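Local coordinates for protein peptidase M3B, oligoendopeptidase F (Enterococcus faecium, PDB 2QR4) that probably hydrolyses peptide bonds within short peptides as a zinc-dependent endopeptidase of family M3, at residues N230-S233 with A234-S238; F445-F448 with M449-D453. All coordinates share one frame; numbering follows the deposited sequence.

Interaction 1 of 2, residues N230-S233 with A234-S238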
ATOM      1  N   ASN A 230      15.929   0.258  17.183  1.00 43.75           N
ATOM      2  CA  ASN A 230      17.326  -0.083  17.502  1.00 45.80           C
ATOM      3  C   ASN A 230      17.678  -1.574  17.361  1.00 38.96           C
ATOM      4  O   ASN A 230      18.502  -2.111  18.092  1.00 35.64           O
ATOM      5  CB  ASN A 230      17.693   0.425  18.905  1.00 40.39           C
ATOM      6  CG  ASN A 230      17.158   1.822  19.166  1.00 48.31           C
ATOM      7  OD1 ASN A 230      17.624   2.802  18.574  1.00 44.63           O
ATOM      8  ND2 ASN A 230      16.159   1.920  20.049  1.00 38.00           N
ATOM      9  N   TYR A 231      17.029  -2.248  16.429  1.00 39.98           N
ATOM     10  CA  TYR A 231      17.470  -3.567  16.056  1.00 39.32           C
ATOM     11  C   TYR A 231      18.542  -3.405  14.989  1.00 39.25           C
ATOM     12  O   TYR A 231      18.579  -2.395  14.283  1.00 49.74           O
ATOM     13  CB  TYR A 231      16.299  -4.400  15.529  1.00 39.75           C
ATOM     14  CG  TYR A 231      15.304  -4.818  16.597  1.00 38.85           C
ATOM     15  CD1 TYR A 231      15.604  -5.831  17.513  1.00 41.89           C
ATOM     16  CD2 TYR A 231      14.061  -4.204  16.691  1.00 36.90           C
ATOM     17  CE1 TYR A 231      14.680  -6.219  18.496  1.00 35.44           C
ATOM     18  CE2 TYR A 231      13.131  -4.580  17.667  1.00 33.74           C
ATOM     19  CZ  TYR A 231      13.439  -5.589  18.551  1.00 37.79           C
ATOM     20  OH  TYR A 231      12.505  -5.948  19.487  1.00 43.22           O
ATOM     21  N   SER A 232      19.425  -4.389  14.874  1.00 41.85           N
ATOM     22  CA  SER A 232      20.488  -4.316  13.889  1.00 46.43           C
ATOM     23  C   SER A 232      19.978  -4.694  12.486  1.00 46.82           C
ATOM     24  O   SER A 232      20.658  -4.453  11.490  1.00 45.90           O
ATOM     25  CB  SER A 232      21.673  -5.188  14.325  1.00 39.23           C
ATOM     26  OG  SER A 232      21.334  -6.555  14.234  1.00 59.49           O
ATOM     27  N   SER A 233      18.774  -5.265  12.414  1.00 43.21           N
ATOM     28  CA  SER A 233      18.159  -5.617  11.114  1.00 44.78           C
ATOM     29  C   SER A 233      16.700  -6.037  11.271  1.00 45.08           C
ATOM     30  O   SER A 233      16.227  -6.331  12.380  1.00 38.23           O
ATOM     31  CB  SER A 233      18.918  -6.779  10.457  1.00 41.91           C
ATOM     32  OG  SER A 233      18.736  -7.979  11.222  1.00 45.17           O
ATOM     33  N   ALA A 234      15.998  -6.108  10.147  1.00 39.92           N
ATOM     34  CA  ALA A 234      14.604  -6.530  10.159  1.00 43.33           C
ATOM     35  C   ALA A 234      14.480  -7.950  10.694  1.00 41.94           C
ATOM     36  O   ALA A 234      13.554  -8.269  11.449  1.00 45.97           O
ATOM     37  CB  ALA A 234      14.020  -6.435   8.775  1.00 39.23           C
ATOM     38  N   ARG A 235      15.425  -8.799  10.307  1.00 40.65           N
ATOM     39  CA  ARG A 235      15.408 -10.193  10.734  1.00 43.93           C
ATOM     40  C   ARG A 235      15.587 -10.315  12.243  1.00 41.75           C
ATOM     41  O   ARG A 235      14.799 -10.986  12.911  1.00 55.06           O
ATOM     42  CB  ARG A 235      16.483 -11.014  10.007  1.00 44.56           C
ATOM     43  CG  ARG A 235      16.396 -12.514  10.318  1.00 48.07           C
ATOM     44  CD  ARG A 235      17.364 -13.330   9.493  1.00 44.92           C
ATOM     45  NE  ARG A 235      18.758 -13.032   9.819  1.00 46.30           N
ATOM     46  CZ  ARG A 235      19.786 -13.681   9.285  1.00 49.54           C
ATOM     47  NH1 ARG A 235      19.556 -14.661   8.419  1.00 50.02           N
ATOM     48  NH2 ARG A 235      21.033 -13.371   9.624  1.00 40.35           N
ATOM     49  N   GLU A 236      16.621  -9.675  12.779  1.00 46.12           N
ATOM     50  CA  GLU A 236      16.832  -9.703  14.219  1.00 48.46           C
ATOM     51  C   GLU A 236      15.552  -9.258  14.888  1.00 41.81           C
ATOM     52  O   GLU A 236      15.121  -9.848  15.872  1.00 42.76           O
ATOM     53  CB  GLU A 236      17.988  -8.797  14.655  1.00 47.72           C
ATOM     54  CG  GLU A 236      18.333  -8.912  16.143  1.00 51.71           C
ATOM     55  CD  GLU A 236      19.369  -7.894  16.595  1.00 62.66           C
ATOM     56  OE1 GLU A 236      20.429  -8.317  17.103  1.00 67.42           O
ATOM     57  OE2 GLU A 236      19.131  -6.674  16.442  1.00 62.64           O
ATOM     58  N   ALA A 237      14.920  -8.235  14.330  1.00 37.31           N
ATOM     59  CA  ALA A 237      13.671  -7.739  14.916  1.00 47.17           C
ATOM     60  C   ALA A 237      12.562  -8.800  14.952  1.00 37.13           C
ATOM     61  O   ALA A 237      11.929  -9.001  15.974  1.00 48.31           O
ATOM     62  CB  ALA A 237      13.201  -6.481  14.204  1.00 36.11           C
ATOM     63  N   SER A 238      12.328  -9.487  13.845  1.00 42.90           N
ATOM     64  CA  SER A 238      11.258 -10.486  13.835  1.00 39.43           C
ATOM     65  C   SER A 238      11.582 -11.690  14.711  1.00 44.78           C
ATOM     66  O   SER A 238      10.743 -12.144  15.472  1.00 41.89           O
ATOM     67  CB  SER A 238      10.970 -10.965  12.421  1.00 45.13           C
ATOM     68  OG  SER A 238       9.885 -11.873  12.432  1.00 46.48           O
TER
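The Tyr231 ring lies with one face against the backbone and methyl group of Ala237, six residues further on. Ala237 CA stands 3.8 Å from the centroid of the Tyr231 ring and only 12° off the ring normal, the geometry of a CH-pi contact. The Ala237 methyl overlaps the ring off-centre, with CB 3.5 Å from Tyr231 CD2. Glu236 meets the same ring at its edge: OE2 lies near the ring plane, 3.8 Å from Tyr231 CD1, and carboxylate and ring are turned 65° apart. Because Glu236 CG is anti to the backbone N (chi1 -174°) and the chain stays extended beyond it, the carboxylate reaches back past the start of helix 234-240 to Ser232. There the main-chain N of Ser232 gives OE2 an almost straight hydrogen bond of 2.8 Å, arriving on the syn side but well out of the carboxylate plane. Ser232 OG, 3.1 Å from Glu236 OE2, adds at most a weak bond, its proton having another acceptor in reach. Ser233 is the N-cap: its OG accepts the N-H of Glu236 at 3.1 Å, and its carbonyl O receives the first-turn bond from Ala237 N at 3.0 Å. Glu236 thus takes part at both ends, giving its backbone N-H to the cap while its carboxylate takes the N-H of Ser232, the residue before the cap. Arg235 turns the other way, into salt bridges with Glu246 and Asp250, and His129 stacks on the Tyr231 ring. Helix 208-228 closes in a Schellman motif at Asn230, so the segment is the short link into helix 234-240. The Ser232 N-H and the helix start would probably favour the anion of Glu236, although nearby Glu246, bridged to Arg235, would work against it; the bond to Ser232 N tethers the incoming loop to the first turn.

Interaction 2 of 2, residues F445-F448 with M449-D453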
ATOM      1  N   PHE A 445      15.290 -15.792  -0.104  1.00 42.69           N
ATOM      2  CA  PHE A 445      14.839 -14.644  -0.880  1.00 36.38           C
ATOM      3  C   PHE A 445      14.259 -13.576   0.036  1.00 39.08           C
ATOM      4  O   PHE A 445      14.520 -12.384  -0.137  1.00 43.84           O
ATOM      5  CB  PHE A 445      13.824 -15.048  -1.944  1.00 40.60           C
ATOM      6  CG  PHE A 445      13.642 -14.018  -3.024  1.00 37.50           C
ATOM      7  CD1 PHE A 445      14.681 -13.716  -3.890  1.00 39.72           C
ATOM      8  CD2 PHE A 445      12.431 -13.341  -3.166  1.00 38.97           C
ATOM      9  CE1 PHE A 445      14.522 -12.756  -4.881  1.00 36.98           C
ATOM     10  CE2 PHE A 445      12.258 -12.387  -4.158  1.00 39.11           C
ATOM     11  CZ  PHE A 445      13.304 -12.091  -5.017  1.00 31.92           C
ATOM     12  N   GLU A 446      13.484 -13.990   1.025  1.00 39.00           N
ATOM     13  CA  GLU A 446      12.923 -13.009   1.952  1.00 42.80           C
ATOM     14  C   GLU A 446      14.022 -12.179   2.589  1.00 43.36           C
ATOM     15  O   GLU A 446      13.940 -10.953   2.632  1.00 49.75           O
ATOM     16  CB  GLU A 446      12.059 -13.662   3.023  1.00 35.29           C
ATOM     17  CG  GLU A 446      11.482 -12.675   4.023  1.00 41.47           C
ATOM     18  CD  GLU A 446      10.375 -13.282   4.897  1.00 49.16           C
ATOM     19  OE1 GLU A 446      10.323 -14.522   5.042  1.00 47.57           O
ATOM     20  OE2 GLU A 446       9.555 -12.510   5.448  1.00 44.12           O
ATOM     21  N   HIS A 447      15.072 -12.844   3.057  1.00 45.09           N
ATOM     22  CA  HIS A 447      16.150 -12.124   3.712  1.00 42.85           C
ATOM     23  C   HIS A 447      16.879 -11.235   2.714  1.00 43.23           C
ATOM     24  O   HIS A 447      17.220 -10.093   3.027  1.00 50.67           O
ATOM     25  CB  HIS A 447      17.124 -13.076   4.406  1.00 37.12           C
ATOM     26  CG  HIS A 447      18.045 -12.388   5.361  1.00 41.19           C
ATOM     27  ND1 HIS A 447      19.403 -12.619   5.387  1.00 36.89           N
ATOM     28  CD2 HIS A 447      17.803 -11.455   6.313  1.00 38.55           C
ATOM     29  CE1 HIS A 447      19.958 -11.873   6.325  1.00 37.32           C
ATOM     30  NE2 HIS A 447      19.009 -11.157   6.902  1.00 48.50           N
ATOM     31  N   PHE A 448      17.110 -11.765   1.514  1.00 44.25           N
ATOM     32  CA  PHE A 448      17.761 -11.014   0.430  1.00 37.61           C
ATOM     33  C   PHE A 448      17.020  -9.700   0.139  1.00 42.27           C
ATOM     34  O   PHE A 448      17.642  -8.657  -0.011  1.00 48.29           O
ATOM     35  CB  PHE A 448      17.866 -11.894  -0.820  1.00 38.19           C
ATOM     36  CG  PHE A 448      18.241 -11.152  -2.079  1.00 44.59           C
ATOM     37  CD1 PHE A 448      19.571 -10.949  -2.413  1.00 40.47           C
ATOM     38  CD2 PHE A 448      17.258 -10.690  -2.948  1.00 36.75           C
ATOM     39  CE1 PHE A 448      19.921 -10.291  -3.591  1.00 42.89           C
ATOM     40  CE2 PHE A 448      17.599 -10.012  -4.125  1.00 46.94           C
ATOM     41  CZ  PHE A 448      18.935  -9.823  -4.449  1.00 39.93           C
HETATM   42  N   MSE A 449      15.691  -9.744   0.101  1.00 40.04           N
HETATM   43  CA  MSE A 449      14.907  -8.532  -0.130  1.00 43.70           C
HETATM   44  C   MSE A 449      15.076  -7.491   0.975  1.00 43.96           C
HETATM   45  O   MSE A 449      15.187  -6.306   0.683  1.00 39.30           O
HETATM   46  CB  MSE A 449      13.415  -8.858  -0.285  1.00 36.63           C
HETATM   47  CG  MSE A 449      13.047  -9.422  -1.640  1.00 31.75           C
HETATM   48 SE   MSE A 449      11.099  -9.643  -1.823  1.00 59.60          SE
HETATM   49  CE  MSE A 449      10.790 -10.994  -0.424  1.00 55.14           C
ATOM     50  N   HIS A 450      15.067  -7.921   2.239  1.00 37.06           N
ATOM     51  CA  HIS A 450      15.236  -6.976   3.341  1.00 37.75           C
ATOM     52  C   HIS A 450      16.630  -6.343   3.356  1.00 38.73           C
ATOM     53  O   HIS A 450      16.761  -5.125   3.498  1.00 38.43           O
ATOM     54  CB  HIS A 450      14.964  -7.624   4.694  1.00 30.14           C
ATOM     55  CG  HIS A 450      13.537  -8.009   4.913  1.00 42.64           C
ATOM     56  ND1 HIS A 450      12.658  -7.221   5.623  1.00 43.56           N
ATOM     57  CD2 HIS A 450      12.842  -9.111   4.545  1.00 37.09           C
ATOM     58  CE1 HIS A 450      11.477  -7.810   5.664  1.00 36.87           C
ATOM     59  NE2 HIS A 450      11.563  -8.959   5.020  1.00 42.81           N
ATOM     60  N   THR A 451      17.665  -7.169   3.232  1.00 31.80           N
ATOM     61  CA  THR A 451      19.042  -6.660   3.270  1.00 44.20           C
ATOM     62  C   THR A 451      19.349  -5.732   2.100  1.00 33.56           C
ATOM     63  O   THR A 451      20.027  -4.731   2.274  1.00 44.26           O
ATOM     64  CB  THR A 451      20.072  -7.795   3.324  1.00 39.07           C
ATOM     65  OG1 THR A 451      19.796  -8.725   2.264  1.00 45.30           O
ATOM     66  CG2 THR A 451      19.968  -8.507   4.676  1.00 32.45           C
ATOM     67  N   GLU A 452      18.828  -6.069   0.922  1.00 36.68           N
ATOM     68  CA  GLU A 452      18.986  -5.235  -0.267  1.00 38.16           C
ATOM     69  C   GLU A 452      18.320  -3.880  -0.104  1.00 42.74           C
ATOM     70  O   GLU A 452      18.945  -2.843  -0.321  1.00 46.39           O
ATOM     71  CB  GLU A 452      18.437  -5.956  -1.491  1.00 34.62           C
ATOM     72  CG  GLU A 452      19.353  -7.085  -1.968  1.00 47.11           C
ATOM     73  CD  GLU A 452      20.731  -6.583  -2.423  1.00 54.17           C
ATOM     74  OE1 GLU A 452      20.840  -6.092  -3.567  1.00 52.52           O
ATOM     75  OE2 GLU A 452      21.707  -6.688  -1.648  1.00 46.03           O
ATOM     76  N   ASP A 453      17.056  -3.886   0.301  1.00 45.27           N
ATOM     77  CA  ASP A 453      16.331  -2.642   0.561  1.00 46.14           C
ATOM     78  C   ASP A 453      17.000  -1.790   1.645  1.00 44.07           C
ATOM     79  O   ASP A 453      17.038  -0.567   1.561  1.00 40.49           O
ATOM     80  CB  ASP A 453      14.878  -2.930   0.959  1.00 44.85           C
ATOM     81  CG  ASP A 453      14.149  -1.680   1.404  1.00 46.73           C
ATOM     82  OD1 ASP A 453      13.607  -0.962   0.542  1.00 41.82           O
ATOM     83  OD2 ASP A 453      14.125  -1.407   2.618  1.00 43.15           O
TER
HETATM   84  O   HOH W   1       8.396 -10.221   4.708  1.00 27.47           O
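The ring of Phe448 has the aliphatic part of Glu452 laid over one face: Glu452 CG is 3.7 Å from the Phe448 centroid, 15° off the ring normal and somewhat toward the rim. The Glu452 chain bends at chi2, and its carboxylate lies nearly parallel to the ring, 13° apart, while its oxygens bind Tyr463 and Lys455. The His447 ring is covered on one face in similar fashion by the methyl of Thr451, CG2 lying 3.8 Å from the His447 centroid. Thr451 OG1 sits between its own backbone N and carbonyl carbon (chi1 52°), which turns it back over the preceding turn, 3.0 Å from His447 O and 3.1 Å from Phe448 O; which of the two takes its proton is not settled. The Phe448-Glu452 and His447-Thr451 side-chain pairs are spaced i to i+4, as along an alpha helix, here the last turns of the long helix 418-454, whose backbone bonds run from Met449 N to Phe445 O and from Thr451 N to His447 O. Helices 208-228 and 461-476 pack on this end. Toward them, the selenium of Met449, a selenomethionine, makes a Met-aromatic contact with Phe445, obliquely placed at 4.7 Å from SE to the ring centroid and 3.8 Å from SE to CE2. Glu446 and His450 run side by side in the same direction. A water donates to Glu446 OE2 at 2.7 Å and lies 3.4 Å from His450 NE2, a weak link near the plane of that ring, and Tyr500 N also binds Glu446 OE2.

In the fold
Both interactions are local to the chain, yet they touch, with centres about 13 Å apart. Interaction 1 opens the short helix 234-240 and is only partly buried; interaction 2 lies within the closing turns of helix 418-454 and is buried. They meet where the guanidinium of Arg235 packs against the His447 side chain and Ala234 CB packs on the His450 ring, while helix 208-228 touches both. The chemistry follows position: at the helix start a serine hydroxyl takes a first-turn N-H and a carboxylate takes one from the loop before it, whereas within the last turns of helix 418-454 the backbone is paired internally and side chains interact mainly through ring faces, a methyl and selenium.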